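Local coordinates for succinylglutamate desuccinylase (Vibrio parahaemolyticus, PDB 2BCO), which probably hydrolyses N-succinylglutamate to succinate and glutamate with the help of one zinc ion, in the last step of the arginine succinyltransferase pathway of arginine degradation, at residues S4-T12 and M70-E81; F107-F116 and P123-K134. All blocks are in the same frame, centred on the assembly; numbering follows the deposited sequence.

Contact 1: S4-T12 and M70-E81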
loop_
_atom_site.group_PDB
_atom_site.type_symbol
_atom_site.label_atom_id
_atom_site.label_comp_id
_atom_site.label_asym_id
_atom_site.label_seq_id
_atom_site.Cartn_x
_atom_site.Cartn_y
_atom_site.Cartn_z
ATOM N N SER A 4 -25.192 -11.652 -0.233
ATOM C CA SER A 4 -26.586 -11.170 -0.445
ATOM C C SER A 4 -26.563 -9.958 -1.366
ATOM O O SER A 4 -27.492 -9.733 -2.139
ATOM C CB SER A 4 -27.223 -10.792 0.897
ATOM O OG SER A 4 -28.571 -10.389 0.734
ATOM N N LEU A 5 -25.490 -9.182 -1.275
ATOM C CA LEU A 5 -25.330 -7.994 -2.097
ATOM C C LEU A 5 -24.563 -8.379 -3.358
ATOM O O LEU A 5 -24.661 -7.714 -4.390
ATOM C CB LEU A 5 -24.551 -6.929 -1.318
ATOM C CG LEU A 5 -24.695 -5.463 -1.738
ATOM C CD1 LEU A 5 -26.092 -4.977 -1.396
ATOM C CD2 LEU A 5 -23.661 -4.616 -1.014
ATOM N N PHE A 6 -23.803 -9.468 -3.265
ATOM C CA PHE A 6 -22.999 -9.948 -4.382
ATOM C C PHE A 6 -23.553 -11.211 -5.028
ATOM O O PHE A 6 -24.204 -12.028 -4.381
ATOM C CB PHE A 6 -21.570 -10.229 -3.918
ATOM C CG PHE A 6 -20.931 -9.075 -3.210
ATOM C CD1 PHE A 6 -20.878 -9.037 -1.821
ATOM C CD2 PHE A 6 -20.403 -8.008 -3.930
ATOM C CE1 PHE A 6 -20.309 -7.951 -1.157
ATOM C CE2 PHE A 6 -19.836 -6.921 -3.281
ATOM C CZ PHE A 6 -19.786 -6.889 -1.887
ATOM N N ARG A 7 -23.272 -11.362 -6.316
ATOM C CA ARG A 7 -23.711 -12.526 -7.068
ATOM C C ARG A 7 -22.970 -13.735 -6.506
ATOM O O ARG A 7 -23.567 -14.777 -6.237
ATOM C CB ARG A 7 -23.369 -12.347 -8.547
ATOM C CG ARG A 7 -23.759 -13.516 -9.429
ATOM C CD ARG A 7 -23.013 -13.470 -10.756
ATOM N NE ARG A 7 -21.564 -13.488 -10.557
ATOM C CZ ARG A 7 -20.674 -13.618 -11.534
ATOM N NH1 ARG A 7 -21.075 -13.745 -12.791
ATOM N NH2 ARG A 7 -19.377 -13.619 -11.255
ATOM N N GLN A 8 -21.662 -13.575 -6.321
ATOM C CA GLN A 8 -20.823 -14.638 -5.784
ATOM C C GLN A 8 -19.924 -14.108 -4.663
ATOM O O GLN A 8 -19.897 -14.673 -3.571
ATOM C CB GLN A 8 -19.990 -15.257 -6.910
ATOM C CG GLN A 8 -19.185 -16.481 -6.498
ATOM C CD GLN A 8 -18.947 -17.437 -7.656
ATOM O OE1 GLN A 8 -18.547 -17.025 -8.747
ATOM N NE2 GLN A 8 -19.182 -18.722 -7.418
ATOM N N SER A 9 -19.196 -13.026 -4.938
ATOM C CA SER A 9 -18.316 -12.394 -3.953
ATOM C C SER A 9 -17.849 -11.031 -4.457
ATOM O O SER A 9 -18.010 -10.697 -5.634
ATOM C CB SER A 9 -17.096 -13.273 -3.660
ATOM O OG SER A 9 -16.179 -13.249 -4.737
ATOM N N PHE A 10 -17.265 -10.240 -3.563
ATOM C CA PHE A 10 -16.788 -8.916 -3.935
ATOM C C PHE A 10 -15.755 -8.972 -5.070
ATOM O O PHE A 10 -15.864 -8.246 -6.058
ATOM C CB PHE A 10 -16.194 -8.230 -2.705
ATOM C CG PHE A 10 -15.726 -6.817 -2.947
ATOM C CD1 PHE A 10 -16.518 -5.914 -3.645
ATOM C CD2 PHE A 10 -14.504 -6.379 -2.441
ATOM C CE1 PHE A 10 -16.107 -4.592 -3.830
ATOM C CE2 PHE A 10 -14.083 -5.063 -2.616
ATOM C CZ PHE A 10 -14.888 -4.170 -3.315
ATOM N N LEU A 11 -14.765 -9.843 -4.931
ATOM C CA LEU A 11 -13.719 -9.973 -5.932
ATOM C C LEU A 11 -14.186 -10.650 -7.227
ATOM O O LEU A 11 -13.755 -10.269 -8.316
ATOM C CB LEU A 11 -12.526 -10.735 -5.348
ATOM C CG LEU A 11 -11.383 -11.098 -6.305
ATOM C CD1 LEU A 11 -10.823 -9.845 -6.938
ATOM C CD2 LEU A 11 -10.306 -11.845 -5.540
ATOM N N THR A 12 -15.051 -11.654 -7.121
ATOM C CA THR A 12 -15.532 -12.338 -8.317
ATOM C C THR A 12 -16.469 -11.436 -9.117
ATOM O O THR A 12 -16.340 -11.335 -10.335
ATOM C CB THR A 12 -16.254 -13.654 -7.967
ATOM O OG1 THR A 12 -15.322 -14.553 -7.345
ATOM C CG2 THR A 12 -16.796 -14.313 -9.230
HETATM N N MSE A 70 -6.070 -8.954 -2.598
HETATM C CA MSE A 70 -7.424 -8.960 -3.132
HETATM C C MSE A 70 -8.169 -10.148 -2.536
HETATM O O MSE A 70 -9.340 -10.034 -2.169
HETATM C CB MSE A 70 -7.396 -9.064 -4.662
HETATM C CG MSE A 70 -6.512 -8.026 -5.339
HETATM SE SE MSE A 70 -6.566 -8.061 -7.289
HETATM C CE MSE A 70 -7.072 -9.918 -7.546
ATOM N N GLU A 71 -7.480 -11.286 -2.433
ATOM C CA GLU A 71 -8.072 -12.496 -1.866
ATOM C C GLU A 71 -8.378 -12.274 -0.388
ATOM O O GLU A 71 -9.438 -12.677 0.091
ATOM C CB GLU A 71 -7.131 -13.705 -2.009
ATOM C CG GLU A 71 -6.790 -14.112 -3.441
ATOM C CD GLU A 71 -6.477 -15.614 -3.562
ATOM O OE1 GLU A 71 -5.366 -15.981 -4.023
ATOM O OE2 GLU A 71 -7.355 -16.427 -3.184
ATOM N N LEU A 72 -7.452 -11.632 0.332
ATOM C CA LEU A 72 -7.657 -11.358 1.762
ATOM C C LEU A 72 -8.852 -10.434 1.948
ATOM O O LEU A 72 -9.687 -10.654 2.825
ATOM C CB LEU A 72 -6.415 -10.709 2.389
ATOM C CG LEU A 72 -5.143 -11.560 2.400
ATOM C CD1 LEU A 72 -4.065 -10.845 3.203
ATOM C CD2 LEU A 72 -5.443 -12.952 3.003
ATOM N N VAL A 73 -8.927 -9.397 1.121
ATOM C CA VAL A 73 -10.038 -8.456 1.186
ATOM C C VAL A 73 -11.330 -9.204 0.876
ATOM O O VAL A 73 -12.343 -9.009 1.533
ATOM C CB VAL A 73 -9.860 -7.291 0.167
ATOM C CG1 VAL A 73 -11.149 -6.478 0.056
ATOM C CG2 VAL A 73 -8.709 -6.385 0.614
ATOM N N ASP A 74 -11.283 -10.080 -0.119
ATOM C CA ASP A 74 -12.468 -10.835 -0.499
ATOM C C ASP A 74 -13.026 -11.697 0.634
ATOM O O ASP A 74 -14.241 -11.820 0.782
ATOM C CB ASP A 74 -12.165 -11.718 -1.703
ATOM C CG ASP A 74 -13.390 -12.436 -2.210
ATOM O OD1 ASP A 74 -14.316 -11.759 -2.702
ATOM O OD2 ASP A 74 -13.425 -13.680 -2.106
ATOM N N SER A 75 -12.140 -12.297 1.423
ATOM C CA SER A 75 -12.551 -13.134 2.553
ATOM C C SER A 75 -13.053 -12.286 3.726
ATOM O O SER A 75 -13.917 -12.724 4.492
ATOM C CB SER A 75 -11.393 -14.015 3.016
ATOM O OG SER A 75 -10.942 -14.845 1.955
ATOM N N ILE A 76 -12.509 -11.079 3.868
ATOM C CA ILE A 76 -12.948 -10.181 4.931
ATOM C C ILE A 76 -14.372 -9.710 4.624
ATOM O O ILE A 76 -15.215 -9.640 5.520
ATOM C CB ILE A 76 -11.973 -8.975 5.079
ATOM C CG1 ILE A 76 -10.735 -9.436 5.862
ATOM C CG2 ILE A 76 -12.646 -7.801 5.780
ATOM C CD1 ILE A 76 -9.600 -8.457 5.866
ATOM N N ILE A 77 -14.644 -9.406 3.358
ATOM C CA ILE A 77 -15.975 -8.968 2.955
ATOM C C ILE A 77 -16.960 -10.111 3.224
ATOM O O ILE A 77 -18.048 -9.908 3.763
ATOM C CB ILE A 77 -16.034 -8.619 1.443
ATOM C CG1 ILE A 77 -15.032 -7.506 1.110
ATOM C CG2 ILE A 77 -17.455 -8.228 1.056
ATOM C CD1 ILE A 77 -15.285 -6.214 1.823
ATOM N N LYS A 78 -16.565 -11.318 2.849
ATOM C CA LYS A 78 -17.407 -12.486 3.049
ATOM C C LYS A 78 -17.715 -12.725 4.527
ATOM O O LYS A 78 -18.837 -13.095 4.879
ATOM C CB LYS A 78 -16.730 -13.719 2.445
ATOM C CG LYS A 78 -17.568 -14.990 2.474
ATOM C CD LYS A 78 -16.887 -16.104 1.689
ATOM C CE LYS A 78 -16.681 -15.709 0.226
ATOM N NZ LYS A 78 -15.970 -16.756 -0.560
ATOM N N ASP A 79 -16.725 -12.508 5.393
ATOM C CA ASP A 79 -16.926 -12.716 6.825
ATOM C C ASP A 79 -17.755 -11.604 7.456
ATOM O O ASP A 79 -18.522 -11.847 8.387
ATOM C CB ASP A 79 -15.580 -12.860 7.548
ATOM C CG ASP A 79 -14.869 -14.164 7.202
ATOM O OD1 ASP A 79 -15.526 -15.076 6.650
ATOM O OD2 ASP A 79 -13.659 -14.291 7.487
ATOM N N ILE A 80 -17.605 -10.384 6.954
ATOM C CA ILE A 80 -18.379 -9.266 7.477
ATOM C C ILE A 80 -19.849 -9.463 7.107
ATOM O O ILE A 80 -20.747 -9.179 7.903
ATOM C CB ILE A 80 -17.903 -7.918 6.881
ATOM C CG1 ILE A 80 -16.505 -7.578 7.401
ATOM C CG2 ILE A 80 -18.901 -6.813 7.217
ATOM C CD1 ILE A 80 -15.912 -6.334 6.788
ATOM N N GLU A 81 -20.092 -9.956 5.897
ATOM C CA GLU A 81 -21.456 -10.165 5.423
ATOM C C GLU A 81 -22.156 -11.308 6.144
ATOM O O GLU A 81 -23.378 -11.323 6.231
ATOM C CB GLU A 81 -21.467 -10.431 3.917
ATOM C CG GLU A 81 -22.524 -9.637 3.172
ATOM C CD GLU A 81 -22.577 -9.966 1.692
ATOM O OE1 GLU A 81 -23.171 -9.165 0.932
ATOM O OE2 GLU A 81 -22.038 -11.023 1.289
HETATM O O HOH W 1 -16.902 -10.941 -0.701
#
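L11 and D74 meet where the start of helix 10-15 leans on helix 68-81, and here the backbones come closest, with L11 CA 5.6 Å from D74 CA. The D74 carboxylate reaches the helix start because its CG lies anti to the backbone N (chi1 -175°). Its OD1 accepts from L11 N at 3.0 Å in a nearly straight bond (167°), met on the anti side and tilted from the carboxylate plane. S9, the N-cap residue, brings OG to 3.1 Å from the same OD1, while S9 OG also shares a hydrogen bond with T12 OG1. A water accepts from F10 N and donates to D74 O. Next to these polar bonds the packing is apolar: L11 CD1 touches M70 CE at 3.8 Å, the side chains crossing at about a right angle, and F10 CD2 lies 3.8 Å from I77 CG1, with V73 CG1 at the ring edge.

The other end is looser: S4 CA and E81 CA are 7.9 Å apart, and S4 is exposed and poorly ordered. The extended E81 side chain takes L5 N on OE1 at 3.2 Å, on the syn side but tilted from the carboxylate plane, and a weak bond from S4 N. F6 bridges the halves, its CE1 3.6 Å from I77 CG2 and E81 OE2 at its ring edge.

Strands 41-45 and 90-95 touch the same side chains: L42 meets F6, F10 and I77, and F93 meets V73 and I77. Helix 235-245 packs on L72 and I76.

Contact 2: F107-F116 and P123-K134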
loop_
_atom_site.group_PDB
_atom_site.type_symbol
_atom_site.label_atom_id
_atom_site.label_comp_id
_atom_site.label_asym_id
_atom_site.label_seq_id
_atom_site.Cartn_x
_atom_site.Cartn_y
_atom_site.Cartn_z
ATOM N N PHE A 107 -0.246 -3.108 -15.259
ATOM C CA PHE A 107 -1.104 -2.037 -15.735
ATOM C C PHE A 107 -1.429 -2.259 -17.211
ATOM O O PHE A 107 -0.921 -3.199 -17.831
ATOM C CB PHE A 107 -0.411 -0.690 -15.540
ATOM C CG PHE A 107 0.943 -0.593 -16.204
ATOM C CD1 PHE A 107 1.056 -0.436 -17.583
ATOM C CD2 PHE A 107 2.105 -0.623 -15.441
ATOM C CE1 PHE A 107 2.315 -0.302 -18.198
ATOM C CE2 PHE A 107 3.369 -0.490 -16.036
ATOM C CZ PHE A 107 3.473 -0.327 -17.418
ATOM N N LEU A 108 -2.280 -1.408 -17.774
ATOM C CA LEU A 108 -2.649 -1.545 -19.174
ATOM C C LEU A 108 -1.861 -0.550 -20.011
ATOM O O LEU A 108 -1.154 -0.938 -20.944
ATOM C CB LEU A 108 -4.146 -1.323 -19.346
ATOM C CG LEU A 108 -5.016 -2.316 -18.563
ATOM C CD1 LEU A 108 -6.478 -1.999 -18.814
ATOM C CD2 LEU A 108 -4.704 -3.752 -18.989
ATOM N N GLU A 109 -1.971 0.729 -19.679
ATOM C CA GLU A 109 -1.229 1.731 -20.415
ATOM C C GLU A 109 -0.100 2.330 -19.577
ATOM O O GLU A 109 1.034 2.409 -20.040
ATOM C CB GLU A 109 -2.188 2.806 -20.931
ATOM C CG GLU A 109 -3.195 2.233 -21.922
ATOM C CD GLU A 109 -4.239 3.231 -22.393
ATOM O OE1 GLU A 109 -5.081 2.832 -23.228
ATOM O OE2 GLU A 109 -4.226 4.397 -21.936
ATOM N N GLU A 110 -0.390 2.718 -18.339
ATOM C CA GLU A 110 0.640 3.308 -17.484
ATOM C C GLU A 110 0.469 2.909 -16.009
ATOM O O GLU A 110 -0.641 2.643 -15.562
ATOM C CB GLU A 110 0.592 4.828 -17.615
ATOM C CG GLU A 110 1.936 5.503 -17.505
ATOM C CD GLU A 110 1.813 7.001 -17.323
ATOM O OE1 GLU A 110 0.938 7.592 -17.979
ATOM O OE2 GLU A 110 2.590 7.584 -16.532
ATOM N N ASN A 111 1.573 2.868 -15.268
ATOM C CA ASN A 111 1.568 2.512 -13.844
ATOM C C ASN A 111 0.597 3.429 -13.098
ATOM O O ASN A 111 0.847 4.619 -12.951
ATOM C CB ASN A 111 2.977 2.688 -13.261
ATOM C CG ASN A 111 3.097 2.216 -11.804
ATOM O OD1 ASN A 111 2.109 2.033 -11.096
ATOM N ND2 ASN A 111 4.323 2.034 -11.362
ATOM N N LEU A 112 -0.500 2.868 -12.610
ATOM C CA LEU A 112 -1.506 3.656 -11.912
ATOM C C LEU A 112 -0.935 4.392 -10.683
ATOM O O LEU A 112 -1.367 5.494 -10.346
ATOM C CB LEU A 112 -2.656 2.737 -11.478
ATOM C CG LEU A 112 -4.071 3.289 -11.300
ATOM C CD1 LEU A 112 -4.933 2.240 -10.603
ATOM C CD2 LEU A 112 -4.054 4.555 -10.494
ATOM N N ASN A 113 0.053 3.795 -10.028
ATOM C CA ASN A 113 0.600 4.395 -8.826
ATOM C C ASN A 113 1.662 5.478 -9.008
ATOM O O ASN A 113 2.463 5.726 -8.111
ATOM C CB ASN A 113 1.101 3.293 -7.894
ATOM C CG ASN A 113 0.782 3.580 -6.449
ATOM O OD1 ASN A 113 -0.235 4.203 -6.140
ATOM N ND2 ASN A 113 1.635 3.118 -5.556
ATOM N N ARG A 114 1.642 6.132 -10.164
ATOM C CA ARG A 114 2.552 7.229 -10.468
ATOM C C ARG A 114 1.722 8.420 -10.939
ATOM O O ARG A 114 2.254 9.468 -11.284
ATOM C CB ARG A 114 3.527 6.826 -11.575
ATOM C CG ARG A 114 4.791 6.152 -11.070
ATOM C CD ARG A 114 5.567 5.476 -12.199
ATOM N NE ARG A 114 6.683 4.680 -11.688
ATOM C CZ ARG A 114 7.308 3.727 -12.377
ATOM N NH1 ARG A 114 6.932 3.438 -13.615
ATOM N NH2 ARG A 114 8.309 3.055 -11.823
ATOM N N LEU A 115 0.406 8.252 -10.919
ATOM C CA LEU A 115 -0.513 9.266 -11.422
ATOM C C LEU A 115 -1.284 10.108 -10.422
ATOM O O LEU A 115 -2.253 10.758 -10.800
ATOM C CB LEU A 115 -1.511 8.589 -12.360
ATOM C CG LEU A 115 -0.866 7.725 -13.447
ATOM C CD1 LEU A 115 -1.937 7.059 -14.290
ATOM C CD2 LEU A 115 0.029 8.606 -14.312
ATOM N N PHE A 116 -0.870 10.119 -9.161
ATOM C CA PHE A 116 -1.579 10.907 -8.162
ATOM C C PHE A 116 -0.943 12.255 -7.830
ATOM O O PHE A 116 -1.524 13.022 -7.070
ATOM C CB PHE A 116 -1.763 10.095 -6.880
ATOM C CG PHE A 116 -2.716 8.949 -7.031
ATOM C CD1 PHE A 116 -4.092 9.162 -7.007
ATOM C CD2 PHE A 116 -2.238 7.656 -7.264
ATOM C CE1 PHE A 116 -4.983 8.107 -7.205
ATOM C CE2 PHE A 116 -3.117 6.597 -7.464
ATOM C CZ PHE A 116 -4.496 6.819 -7.440
ATOM N N PRO A 123 -3.209 11.514 -21.330
ATOM C CA PRO A 123 -4.456 10.786 -21.069
ATOM C C PRO A 123 -4.249 9.274 -21.207
ATOM O O PRO A 123 -3.758 8.817 -22.237
ATOM C CB PRO A 123 -5.408 11.321 -22.143
ATOM C CG PRO A 123 -4.812 12.654 -22.526
ATOM C CD PRO A 123 -3.340 12.373 -22.519
ATOM N N THR A 124 -4.603 8.510 -20.172
ATOM C CA THR A 124 -4.472 7.045 -20.201
ATOM C C THR A 124 -5.634 6.430 -19.439
ATOM O O THR A 124 -6.332 7.128 -18.713
ATOM C CB THR A 124 -3.148 6.546 -19.540
ATOM O OG1 THR A 124 -3.127 6.898 -18.145
ATOM C CG2 THR A 124 -1.935 7.136 -20.256
ATOM N N LYS A 125 -5.855 5.129 -19.597
ATOM C CA LYS A 125 -6.938 4.482 -18.858
ATOM C C LYS A 125 -6.684 4.674 -17.362
ATOM O O LYS A 125 -7.603 4.943 -16.592
ATOM C CB LYS A 125 -6.998 2.982 -19.158
ATOM C CG LYS A 125 -7.422 2.622 -20.558
ATOM C CD LYS A 125 -7.648 1.116 -20.689
ATOM C CE LYS A 125 -7.971 0.720 -22.130
ATOM N NZ LYS A 125 -9.132 1.486 -22.670
ATOM N N GLU A 126 -5.429 4.543 -16.952
ATOM C CA GLU A 126 -5.091 4.693 -15.542
ATOM C C GLU A 126 -5.272 6.123 -15.007
ATOM O O GLU A 126 -5.589 6.315 -13.829
ATOM C CB GLU A 126 -3.664 4.193 -15.302
ATOM C CG GLU A 126 -3.513 2.663 -15.345
ATOM C CD GLU A 126 -3.475 2.062 -16.761
ATOM O OE1 GLU A 126 -3.104 2.773 -17.720
ATOM O OE2 GLU A 126 -3.795 0.861 -16.907
ATOM N N LEU A 127 -5.102 7.125 -15.870
ATOM C CA LEU A 127 -5.258 8.510 -15.435
ATOM C C LEU A 127 -6.697 8.738 -14.974
ATOM O O LEU A 127 -6.942 9.283 -13.890
ATOM C CB LEU A 127 -4.927 9.486 -16.574
ATOM C CG LEU A 127 -4.188 10.787 -16.214
ATOM C CD1 LEU A 127 -4.556 11.880 -17.220
ATOM C CD2 LEU A 127 -4.543 11.243 -14.816
ATOM N N ALA A 128 -7.637 8.317 -15.813
ATOM C CA ALA A 128 -9.057 8.452 -15.520
ATOM C C ALA A 128 -9.410 7.704 -14.238
ATOM O O ALA A 128 -10.240 8.166 -13.454
ATOM C CB ALA A 128 -9.888 7.918 -16.684
ATOM N N ILE A 129 -8.779 6.549 -14.036
ATOM C CA ILE A 129 -9.013 5.750 -12.841
ATOM C C ILE A 129 -8.516 6.541 -11.627
ATOM O O ILE A 129 -9.239 6.724 -10.652
ATOM C CB ILE A 129 -8.240 4.397 -12.888
ATOM C CG1 ILE A 129 -8.638 3.592 -14.126
ATOM C CG2 ILE A 129 -8.527 3.594 -11.631
ATOM C CD1 ILE A 129 -10.094 3.229 -14.180
ATOM N N ALA A 130 -7.269 7.000 -11.695
ATOM C CA ALA A 130 -6.686 7.767 -10.603
ATOM C C ALA A 130 -7.600 8.958 -10.288
ATOM O O ALA A 130 -7.823 9.296 -9.120
ATOM C CB ALA A 130 -5.289 8.250 -10.990
ATOM N N ASP A 131 -8.126 9.585 -11.341
ATOM C CA ASP A 131 -9.018 10.722 -11.185
ATOM C C ASP A 131 -10.228 10.303 -10.341
ATOM O O ASP A 131 -10.659 11.038 -9.448
ATOM C CB ASP A 131 -9.468 11.228 -12.563
ATOM C CG ASP A 131 -8.676 12.447 -13.036
ATOM O OD1 ASP A 131 -7.431 12.405 -13.071
ATOM O OD2 ASP A 131 -9.314 13.463 -13.379
ATOM N N THR A 132 -10.768 9.118 -10.621
ATOM C CA THR A 132 -11.904 8.608 -9.859
ATOM C C THR A 132 -11.508 8.250 -8.421
ATOM O O THR A 132 -12.280 8.465 -7.491
ATOM C CB THR A 132 -12.514 7.340 -10.505
ATOM O OG1 THR A 132 -13.048 7.668 -11.795
ATOM C CG2 THR A 132 -13.630 6.775 -9.625
ATOM N N LEU A 133 -10.309 7.701 -8.238
ATOM C CA LEU A 133 -9.863 7.322 -6.901
ATOM C C LEU A 133 -9.719 8.536 -5.979
ATOM O O LEU A 133 -10.038 8.462 -4.787
ATOM C CB LEU A 133 -8.545 6.540 -6.981
ATOM C CG LEU A 133 -8.671 5.185 -7.707
ATOM C CD1 LEU A 133 -7.303 4.554 -7.904
ATOM C CD2 LEU A 133 -9.576 4.251 -6.909
ATOM N N LYS A 134 -9.258 9.655 -6.528
ATOM C CA LYS A 134 -9.106 10.864 -5.725
ATOM C C LYS A 134 -10.472 11.303 -5.214
ATOM O O LYS A 134 -10.583 11.846 -4.115
ATOM C CB LYS A 134 -8.483 11.999 -6.542
ATOM C CG LYS A 134 -7.145 11.681 -7.173
ATOM C CD LYS A 134 -6.603 12.909 -7.881
ATOM C CE LYS A 134 -5.260 12.632 -8.524
ATOM N NZ LYS A 134 -4.730 13.843 -9.223
HETATM O O HOH W 2 -1.256 8.926 -17.774
HETATM O O HOH W 3 -2.669 13.572 -10.754
#
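Three consecutive backbone amides, L108, E109 and E110, converge on the carboxylate of one buried residue, E126. L108 N binds E126 OE2 at 2.9 Å, from above the carboxylate plane. E109 N and E110 N share E126 OE1, at 3.0 and 2.8 Å, from the same face; the first is on the syn side, whereas the second stands 63° out of the plane. A bend at chi2 (78°) turns the E126 carboxylate into this turn. Running the opposite way, E109 OE2 accepts from K125 N at 2.9 Å, the donor above the carboxylate plane, at the start of helix 125-141, where T124 OG1 caps L127 N.

The rest is mainly apolar: L115 CD1 packs 3.5 Å from E126 CB, and one turn on L112 CD2 meets A130 CB. The A130 methyl makes a CH-pi contact over one face of the F116 ring, 4.1 Å from its centroid, while L133 CD1 and K134 CG sit at the ring edge. A water links L115 O to K134 NZ.

H97 NE2 also binds E126 OE2. With both oxygens gripped by N-H donors, E126 is probably stabilised as an anion and restricted in rotation, which probably holds 108-110 against the helix start.

Contact 1 and contact 2 are separate: their centres are 25 Å apart, their nearest atoms about 11 Å, and the first closes along the chain before the second opens. Each has one side chain near the zinc ligands H63, E66 and H155, without touching the metal. In contact 1 the side chain of M70 lies about 6 Å from that of E66 and about 10 Å from the metal. In contact 2 the side chain of L112 is about 5 Å from that of H63 and about 9 Å from zinc. The more direct tie is from 107-116, where N111 OD1 accepts a hydrogen bond from H63 NE2, a second-shell link that probably helps orient this ligand.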